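Side-chain contact in DyP (Bjerkandera adusta, PDB 3VXJ), which is a heme-containing peroxidase that probably oxidises dyes and phenolic compounds at the expense of hydrogen peroxide: residues E229-T234 / A341-G346. Numbering follows the deposited sequence.
Sequences EFNAYT and AELASG
Glu-229 and Gly-346 make the closest approach of this small surface contact, CG of Glu-229 lying 3.5 Å from O of Gly-346. CG stands beside the backbone N, opposite the carbonyl carbon (chi1 -68°), and the chain then bends at chi2 (85°), carrying CG and CD past this oxygen. The carboxylate is directed onward to Thr-348, just past the helix end, where OE1 of Glu-229 is hydrogen-bonded with OG1 of Thr-348.

Two further contacts are likewise van der Waals packing. CB of Ala-232 rests 4.4 Å from CA of Gly-346, the residue that leaves helix 340-345 with positive phi (76°). Farther along, Leu-343 and Asn-231 cross at about a right angle: the CD2 methyl of Leu-343 lies 4.1 Å from CB and 4.0 Å from ND2 of Asn-231.

Between the segments there are no hydrogen bonds, and just 190 Å² is buried, so the union is light. It is plain surface packing within the C-terminal DyP-type peroxidase region, away from the heme, and brings the C-terminal end of helix 340-345 against helix 227-236. The first helix follows strand 328-334 and the second strand 216-225, both of one four-stranded antiparallel sheet, while Phe-230 stacks on Phe-167 and also touches Met-260 of helix 249-261.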
loop_
_atom_site.group_PDB
_atom_site.type_symbol
_atom_site.label_atom_id
_atom_site.label_comp_id
_atom_site.label_asym_id
_atom_site.label_seq_id
_atom_site.Cartn_x
_atom_site.Cartn_y
_atom_site.Cartn_z
ATOM N N GLU A 229 -12.502 -14.647 10.138
ATOM C CA GLU A 229 -13.794 -14.078 9.764
ATOM C C GLU A 229 -13.963 -14.019 8.240
ATOM O O GLU A 229 -15.014 -14.369 7.717
ATOM C CB GLU A 229 -13.968 -12.690 10.386
ATOM C CG GLU A 229 -14.118 -12.687 11.914
ATOM C CD GLU A 229 -12.790 -12.706 12.683
ATOM O OE1 GLU A 229 -11.692 -12.879 12.096
ATOM O OE2 GLU A 229 -12.848 -12.551 13.920
ATOM N N PHE A 230 -12.923 -13.574 7.539
ATOM C CA PHE A 230 -12.921 -13.557 6.077
ATOM C C PHE A 230 -13.148 -14.959 5.515
ATOM O O PHE A 230 -14.004 -15.172 4.649
ATOM C CB PHE A 230 -11.590 -12.974 5.589
ATOM C CG PHE A 230 -11.379 -13.076 4.102
ATOM C CD1 PHE A 230 -11.963 -12.160 3.236
ATOM C CD2 PHE A 230 -10.583 -14.082 3.571
ATOM C CE1 PHE A 230 -11.750 -12.253 1.856
ATOM C CE2 PHE A 230 -10.364 -14.177 2.200
ATOM C CZ PHE A 230 -10.962 -13.271 1.342
ATOM N N ASN A 231 -12.370 -15.918 6.012
ATOM C CA ASN A 231 -12.472 -17.300 5.563
ATOM C C ASN A 231 -13.882 -17.848 5.797
ATOM O O ASN A 231 -14.498 -18.419 4.891
ATOM C CB ASN A 231 -11.441 -18.159 6.303
ATOM C CG ASN A 231 -11.403 -19.591 5.807
ATOM O OD1 ASN A 231 -10.998 -19.851 4.674
ATOM N ND2 ASN A 231 -11.807 -20.529 6.663
ATOM N N ALA A 232 -14.407 -17.657 7.004
ATOM C CA ALA A 232 -15.750 -18.127 7.340
ATOM C C ALA A 232 -16.814 -17.477 6.465
ATOM O O ALA A 232 -17.757 -18.152 6.042
ATOM C CB ALA A 232 -16.040 -17.890 8.819
ATOM N N TYR A 233 -16.658 -16.181 6.182
ATOM C CA TYR A 233 -17.587 -15.476 5.307
ATOM C C TYR A 233 -17.604 -16.080 3.903
ATOM O O TYR A 233 -18.672 -16.253 3.318
ATOM C CB TYR A 233 -17.264 -13.978 5.224
ATOM C CG TYR A 233 -18.246 -13.234 4.348
ATOM C CD1 TYR A 233 -19.477 -12.811 4.848
ATOM C CD2 TYR A 233 -17.959 -12.978 3.007
ATOM C CE1 TYR A 233 -20.392 -12.139 4.033
ATOM C CE2 TYR A 233 -18.867 -12.314 2.191
ATOM C CZ TYR A 233 -20.077 -11.896 2.705
ATOM O OH TYR A 233 -20.967 -11.239 1.885
ATOM N N THR A 234 -16.431 -16.396 3.357
ATOM C CA THR A 234 -16.377 -16.963 2.007
ATOM C C THR A 234 -16.952 -18.378 1.965
ATOM O O THR A 234 -17.556 -18.767 0.972
ATOM C CB THR A 234 -14.962 -16.942 1.375
ATOM O OG1 THR A 234 -14.097 -17.817 2.099
ATOM C CG2 THR A 234 -14.364 -15.522 1.338
ATOM N N ALA A 341 -6.935 -23.879 14.672
ATOM C CA ALA A 341 -7.978 -23.679 15.681
ATOM C C ALA A 341 -8.671 -22.327 15.530
ATOM O O ALA A 341 -9.869 -22.204 15.793
ATOM C CB ALA A 341 -7.396 -23.825 17.081
ATOM N N GLU A 342 -7.913 -21.316 15.110
ATOM C CA GLU A 342 -8.471 -20.002 14.812
ATOM C C GLU A 342 -9.418 -20.051 13.624
ATOM O O GLU A 342 -10.501 -19.479 13.673
ATOM C CB GLU A 342 -7.364 -19.001 14.518
ATOM C CG GLU A 342 -7.189 -17.939 15.565
ATOM C CD GLU A 342 -6.144 -16.932 15.161
ATOM O OE1 GLU A 342 -6.485 -15.736 15.087
ATOM O OE2 GLU A 342 -4.991 -17.346 14.903
ATOM N N LEU A 343 -8.998 -20.731 12.559
ATOM C CA LEU A 343 -9.819 -20.854 11.357
ATOM C C LEU A 343 -11.098 -21.634 11.650
ATOM O O LEU A 343 -12.179 -21.250 11.205
ATOM C CB LEU A 343 -9.030 -21.504 10.214
ATOM C CG LEU A 343 -7.930 -20.663 9.559
ATOM C CD1 LEU A 343 -7.030 -21.523 8.676
ATOM C CD2 LEU A 343 -8.518 -19.499 8.767
ATOM N N ALA A 344 -10.966 -22.708 12.424
ATOM C CA ALA A 344 -12.110 -23.528 12.822
ATOM C C ALA A 344 -13.140 -22.728 13.622
ATOM O O ALA A 344 -14.349 -22.902 13.440
ATOM C CB ALA A 344 -11.643 -24.740 13.614
ATOM N N SER A 345 -12.655 -21.848 14.496
ATOM C CA SER A 345 -13.526 -21.039 15.347
ATOM C C SER A 345 -14.206 -19.922 14.563
ATOM O O SER A 345 -15.294 -19.474 14.932
ATOM C CB SER A 345 -12.735 -20.443 16.512
ATOM O OG SER A 345 -11.861 -19.427 16.058
ATOM N N GLY A 346 -13.547 -19.472 13.494
ATOM C CA GLY A 346 -14.027 -18.356 12.686
ATOM C C GLY A 346 -13.806 -17.007 13.344
ATOM O O GLY A 346 -14.335 -15.995 12.885
#